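Local atomic coordinates of beta-lactamase (Francisella tularensis subsp. tularensis, PDB entry 3P09), a protein that probably hydrolyses the beta-lactam ring of antibiotics to give substituted beta-amino acids, as a member of the class A beta-lactamase family. Residues 84-96 with 105-119. Sequence-based numbering, arbitrary orientation.
Sequences FLDKKIPINQDDI and TAKNVGKTLTISQLN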
loop_
_atom_site.group_PDB
_atom_site.type_symbol
_atom_site.label_atom_id
_atom_site.label_comp_id
_atom_site.label_asym_id
_atom_site.label_seq_id
_atom_site.Cartn_x
_atom_site.Cartn_y
_atom_site.Cartn_z
ATOM N N PHE A 84 20.575 -7.325 8.794
ATOM C CA PHE A 84 19.223 -7.756 9.127
ATOM C C PHE A 84 18.464 -8.381 7.945
ATOM O O PHE A 84 17.717 -9.343 8.130
ATOM C CB PHE A 84 18.437 -6.586 9.712
ATOM C CG PHE A 84 17.097 -6.966 10.283
ATOM C CD1 PHE A 84 17.006 -7.822 11.373
ATOM C CD2 PHE A 84 15.929 -6.436 9.748
ATOM C CE1 PHE A 84 15.775 -8.161 11.915
ATOM C CE2 PHE A 84 14.685 -6.763 10.286
ATOM C CZ PHE A 84 14.607 -7.632 11.372
ATOM N N LEU A 85 18.652 -7.843 6.739
ATOM C CA LEU A 85 17.949 -8.376 5.564
ATOM C C LEU A 85 18.313 -9.829 5.253
ATOM O O LEU A 85 17.517 -10.557 4.667
ATOM C CB LEU A 85 18.216 -7.523 4.326
ATOM C CG LEU A 85 17.457 -6.192 4.276
ATOM C CD1 LEU A 85 17.863 -5.375 3.063
ATOM C CD2 LEU A 85 15.972 -6.455 4.252
ATOM N N ASP A 86 19.522 -10.233 5.630
ATOM C CA ASP A 86 19.995 -11.591 5.367
ATOM C C ASP A 86 19.679 -12.555 6.501
ATOM O O ASP A 86 19.989 -13.741 6.413
ATOM C CB ASP A 86 21.500 -11.579 5.114
ATOM C CG ASP A 86 21.868 -10.793 3.881
ATOM O OD1 ASP A 86 21.338 -11.115 2.797
ATOM O OD2 ASP A 86 22.673 -9.843 3.996
ATOM N N LYS A 87 19.050 -12.046 7.554
ATOM C CA LYS A 87 18.766 -12.838 8.752
ATOM C C LYS A 87 17.732 -13.919 8.478
ATOM O O LYS A 87 16.671 -13.639 7.920
ATOM C CB LYS A 87 18.282 -11.934 9.893
ATOM C CG LYS A 87 17.718 -12.691 11.084
ATOM C CD LYS A 87 17.556 -11.796 12.311
ATOM C CE LYS A 87 18.887 -11.583 13.026
ATOM N NZ LYS A 87 18.732 -10.862 14.326
ATOM N N LYS A 88 18.037 -15.148 8.892
ATOM C CA LYS A 88 17.180 -16.296 8.618
ATOM C C LYS A 88 16.087 -16.452 9.660
ATOM O O LYS A 88 16.363 -16.508 10.857
ATOM C CB LYS A 88 18.016 -17.586 8.551
ATOM C CG LYS A 88 19.012 -17.624 7.400
ATOM C CD LYS A 88 19.991 -18.791 7.543
ATOM C CE LYS A 88 21.178 -18.648 6.588
ATOM N NZ LYS A 88 22.108 -19.824 6.615
ATOM N N ILE A 89 14.845 -16.523 9.197
ATOM C CA ILE A 89 13.698 -16.637 10.083
ATOM C C ILE A 89 12.987 -17.955 9.840
ATOM O O ILE A 89 12.556 -18.227 8.730
ATOM C CB ILE A 89 12.655 -15.516 9.833
ATOM C CG1 ILE A 89 13.323 -14.132 9.778
ATOM C CG2 ILE A 89 11.578 -15.562 10.905
ATOM C CD1 ILE A 89 14.122 -13.775 11.047
ATOM N N PRO A 90 12.864 -18.783 10.884
ATOM C CA PRO A 90 12.058 -20.006 10.798
ATOM C C PRO A 90 10.594 -19.706 10.483
ATOM O O PRO A 90 10.014 -18.790 11.056
ATOM C CB PRO A 90 12.183 -20.600 12.205
ATOM C CG PRO A 90 13.493 -20.096 12.703
ATOM C CD PRO A 90 13.611 -18.699 12.149
ATOM N N ILE A 91 10.012 -20.456 9.556
ATOM C CA ILE A 91 8.590 -20.327 9.260
ATOM C C ILE A 91 7.877 -21.501 9.924
ATOM O O ILE A 91 8.116 -22.650 9.566
ATOM C CB ILE A 91 8.317 -20.357 7.741
ATOM C CG1 ILE A 91 9.151 -19.288 7.029
ATOM C CG2 ILE A 91 6.837 -20.158 7.457
ATOM C CD1 ILE A 91 9.060 -17.919 7.664
ATOM N N ASN A 92 7.024 -21.209 10.902
ATOM C CA ASN A 92 6.321 -22.249 11.654
ATOM C C ASN A 92 4.840 -22.306 11.275
ATOM O O ASN A 92 4.277 -21.318 10.809
ATOM C CB ASN A 92 6.469 -22.000 13.162
ATOM C CG ASN A 92 7.927 -21.931 13.601
ATOM O OD1 ASN A 92 8.747 -22.759 13.202
ATOM N ND2 ASN A 92 8.258 -20.934 14.408
ATOM N N GLN A 93 4.209 -23.456 11.492
ATOM C CA GLN A 93 2.807 -23.632 11.125
ATOM C C GLN A 93 1.928 -22.598 11.811
ATOM O O GLN A 93 1.009 -22.055 11.209
ATOM C CB GLN A 93 2.315 -25.040 11.485
ATOM C CG GLN A 93 0.958 -25.372 10.872
ATOM C CD GLN A 93 0.977 -25.316 9.347
ATOM O OE1 GLN A 93 0.244 -24.538 8.735
ATOM N NE2 GLN A 93 1.810 -26.147 8.729
ATOM N N ASP A 94 2.225 -22.320 13.075
ATOM C CA ASP A 94 1.452 -21.346 13.834
ATOM C C ASP A 94 1.607 -19.926 13.277
ATOM O O ASP A 94 0.815 -19.049 13.581
ATOM C CB ASP A 94 1.819 -21.402 15.319
ATOM C CG ASP A 94 3.303 -21.208 15.563
ATOM O OD1 ASP A 94 3.839 -21.866 16.481
ATOM O OD2 ASP A 94 3.934 -20.397 14.848
ATOM N N ASP A 95 2.628 -19.702 12.457
ATOM C CA ASP A 95 2.774 -18.414 11.780
ATOM C C ASP A 95 1.676 -18.252 10.735
ATOM O O ASP A 95 1.174 -17.146 10.505
ATOM C CB ASP A 95 4.144 -18.318 11.107
ATOM C CG ASP A 95 5.250 -18.037 12.090
ATOM O OD1 ASP A 95 4.991 -17.301 13.064
ATOM O OD2 ASP A 95 6.376 -18.545 11.891
ATOM N N ILE A 96 1.321 -19.368 10.098
ATOM C CA ILE A 96 0.290 -19.380 9.073
ATOM C C ILE A 96 -1.062 -19.257 9.762
ATOM O O ILE A 96 -1.870 -18.411 9.396
ATOM C CB ILE A 96 0.318 -20.676 8.227
ATOM C CG1 ILE A 96 1.700 -20.893 7.600
ATOM C CG2 ILE A 96 -0.745 -20.638 7.143
ATOM C CD1 ILE A 96 2.211 -19.701 6.860
ATOM N N THR A 105 4.778 -17.986 2.194
ATOM C CA THR A 105 5.054 -18.591 3.484
ATOM C C THR A 105 4.503 -20.019 3.583
ATOM O O THR A 105 5.125 -20.881 4.198
ATOM C CB THR A 105 4.574 -17.715 4.645
ATOM O OG1 THR A 105 3.185 -17.395 4.478
ATOM C CG2 THR A 105 5.393 -16.414 4.673
ATOM N N ALA A 106 3.358 -20.271 2.962
ATOM C CA ALA A 106 2.753 -21.591 3.033
ATOM C C ALA A 106 3.620 -22.652 2.356
ATOM O O ALA A 106 3.467 -23.847 2.619
ATOM C CB ALA A 106 1.347 -21.572 2.416
ATOM N N LYS A 107 4.513 -22.230 1.466
ATOM C CA LYS A 107 5.384 -23.193 0.793
ATOM C C LYS A 107 6.684 -23.426 1.572
ATOM O O LYS A 107 7.563 -24.156 1.120
ATOM C CB LYS A 107 5.711 -22.728 -0.634
ATOM C CG LYS A 107 4.487 -22.392 -1.488
ATOM C CD LYS A 107 4.893 -22.234 -2.958
ATOM C CE LYS A 107 3.684 -22.001 -3.848
ATOM N NZ LYS A 107 4.049 -22.038 -5.301
ATOM N N ASN A 108 6.802 -22.822 2.748
ATOM C CA ASN A 108 8.074 -22.859 3.470
ATOM C C ASN A 108 7.977 -23.228 4.949
ATOM O O ASN A 108 8.890 -22.933 5.728
ATOM C CB ASN A 108 8.784 -21.513 3.323
ATOM C CG ASN A 108 9.305 -21.292 1.925
ATOM O OD1 ASN A 108 10.389 -21.762 1.576
ATOM N ND2 ASN A 108 8.525 -20.590 1.103
ATOM N N VAL A 109 6.880 -23.873 5.332
ATOM C CA VAL A 109 6.702 -24.296 6.715
ATOM C C VAL A 109 7.750 -25.351 7.067
ATOM O O VAL A 109 7.960 -26.304 6.312
ATOM C CB VAL A 109 5.275 -24.824 6.950
ATOM C CG1 VAL A 109 5.147 -25.433 8.339
ATOM C CG2 VAL A 109 4.269 -23.674 6.761
ATOM N N GLY A 110 8.435 -25.148 8.190
ATOM C CA GLY A 110 9.481 -26.060 8.626
ATOM C C GLY A 110 10.829 -25.716 8.016
ATOM O O GLY A 110 11.821 -26.389 8.292
ATOM N N LYS A 111 10.859 -24.682 7.177
ATOM C CA LYS A 111 12.115 -24.173 6.631
ATOM C C LYS A 111 12.330 -22.739 7.128
ATOM O O LYS A 111 11.619 -22.268 8.027
ATOM C CB LYS A 111 12.095 -24.166 5.103
ATOM C CG LYS A 111 11.771 -25.496 4.422
ATOM C CD LYS A 111 11.637 -25.282 2.908
ATOM C CE LYS A 111 11.611 -26.590 2.140
ATOM N NZ LYS A 111 11.758 -26.371 0.667
ATOM N N THR A 112 13.296 -22.040 6.538
ATOM C CA THR A 112 13.535 -20.651 6.915
ATOM C C THR A 112 13.487 -19.762 5.690
ATOM O O THR A 112 13.735 -20.215 4.583
ATOM C CB THR A 112 14.920 -20.443 7.555
ATOM O OG1 THR A 112 15.932 -20.739 6.583
ATOM C CG2 THR A 112 15.102 -21.331 8.786
ATOM N N LEU A 113 13.183 -18.492 5.913
ATOM C CA LEU A 113 13.205 -17.465 4.876
ATOM C C LEU A 113 14.005 -16.276 5.426
ATOM O O LEU A 113 13.947 -15.998 6.629
ATOM C CB LEU A 113 11.775 -17.015 4.545
ATOM C CG LEU A 113 10.907 -17.978 3.724
ATOM C CD1 LEU A 113 9.504 -17.378 3.501
ATOM C CD2 LEU A 113 11.576 -18.255 2.393
ATOM N N THR A 114 14.752 -15.579 4.570
ATOM C CA THR A 114 15.446 -14.373 5.029
ATOM C C THR A 114 14.431 -13.250 5.246
ATOM O O THR A 114 13.322 -13.298 4.723
ATOM C CB THR A 114 16.479 -13.873 4.021
ATOM O OG1 THR A 114 15.801 -13.442 2.839
ATOM C CG2 THR A 114 17.479 -14.974 3.670
ATOM N N ILE A 115 14.814 -12.236 6.019
ATOM C CA ILE A 115 13.980 -11.044 6.165
ATOM C C ILE A 115 13.635 -10.458 4.788
ATOM O O ILE A 115 12.489 -10.067 4.531
ATOM C CB ILE A 115 14.693 -9.990 7.039
ATOM C CG1 ILE A 115 14.741 -10.446 8.506
ATOM C CG2 ILE A 115 14.033 -8.612 6.898
ATOM C CD1 ILE A 115 13.398 -10.390 9.229
ATOM N N SER A 116 14.614 -10.410 3.885
ATOM C CA SER A 116 14.339 -9.848 2.560
ATOM C C SER A 116 13.298 -10.664 1.808
ATOM O O SER A 116 12.446 -10.104 1.118
ATOM C CB SER A 116 15.603 -9.712 1.702
ATOM O OG SER A 116 15.308 -8.988 0.505
ATOM N N GLN A 117 13.367 -11.988 1.926
ATOM C CA GLN A 117 12.363 -12.837 1.287
ATOM C C GLN A 117 10.975 -12.593 1.871
ATOM O O GLN A 117 9.963 -12.702 1.165
ATOM C CB GLN A 117 12.727 -14.321 1.439
ATOM C CG GLN A 117 13.897 -14.733 0.554
ATOM C CD GLN A 117 14.329 -16.156 0.787
ATOM O OE1 GLN A 117 14.477 -16.591 1.930
ATOM N NE2 GLN A 117 14.523 -16.903 -0.300
ATOM N N LEU A 118 10.924 -12.297 3.164
ATOM C CA LEU A 118 9.651 -12.019 3.825
ATOM C C LEU A 118 9.118 -10.663 3.388
ATOM O O LEU A 118 7.917 -10.482 3.264
ATOM C CB LEU A 118 9.801 -12.075 5.351
ATOM C CG LEU A 118 9.982 -13.494 5.889
ATOM C CD1 LEU A 118 10.714 -13.525 7.241
ATOM C CD2 LEU A 118 8.626 -14.174 5.987
ATOM N N ASN A 119 10.020 -9.709 3.167
ATOM C CA ASN A 119 9.615 -8.416 2.630
ATOM C C ASN A 119 8.920 -8.587 1.293
ATOM O O ASN A 119 7.872 -8.008 1.054
ATOM C CB ASN A 119 10.818 -7.494 2.429
ATOM C CG ASN A 119 11.323 -6.893 3.715
ATOM O OD1 ASN A 119 10.619 -6.866 4.730
ATOM N ND2 ASN A 119 12.538 -6.363 3.673
HETATM O O HOH W 1 11.225 -23.574 10.448
#
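Ile115 packs against Phe84 in the tightly packed part of this contact. Its CG1 lies over the centre of the Phe84 ring, 4.1 Å from the centroid, a CH-pi contact. Ile115 CD1 stays on the same side of the ring plane, nearer the rim, 3.7 Å from Phe84 CZ, and also touches Ile89 CG1. Chi1 of Ile115 (-71°) sets CG1 over the ring, and chi2 (-72°) then turns CD1 to where it meets both Phe84 and Ile89. CG2 meets Leu85 CD2. Further along the same face, Ile89 CG1 rests on Leu118 CD1 at 3.7 Å. Ile91 sends CG1 to Leu113 CG and CD1 to Leu118 CD2, so a continuous apolar row forms under the strands. Ile91 CB presses on Asn108 O at 3.3 Å.

The backbones of 88-90 and 112-114 pair antiparallel. Ile89 and Leu113 are the hydrogen-bonded pair, with Ile89 N to Leu113 O at 2.8 Å and Leu113 N to Ile89 O at 2.9 Å. Beyond the strands, Ile91 N bonds to Lys111 O and Gly110 N to Ile91 O, which ties the type II turn 108-111 to the first segment. At the other end, Ser116 N bonds to Leu85 O and Ile115 N to Lys87 O. Thr114 and Gln117 form a capping box at the start of helix 115-123.

The opposite face is looser. Lys88, Pro90 and Thr112 are exposed there, and Thr112 CG2 only grazes Pro90 CA at 3.9 Å. A water donates to Lys111 O and, weakly, to Ile91 O. Near the turn, Gln93 NE2 lies 3.4 Å from Val109 CG1.

This small two-stranded antiparallel sheet sits at the periphery of the helical part of the fold, apart from the five-stranded sheet. Its buried face meets helix 66-80 through Ile115 on Ile74 and helix 127-137 through Ile91 on Ile132.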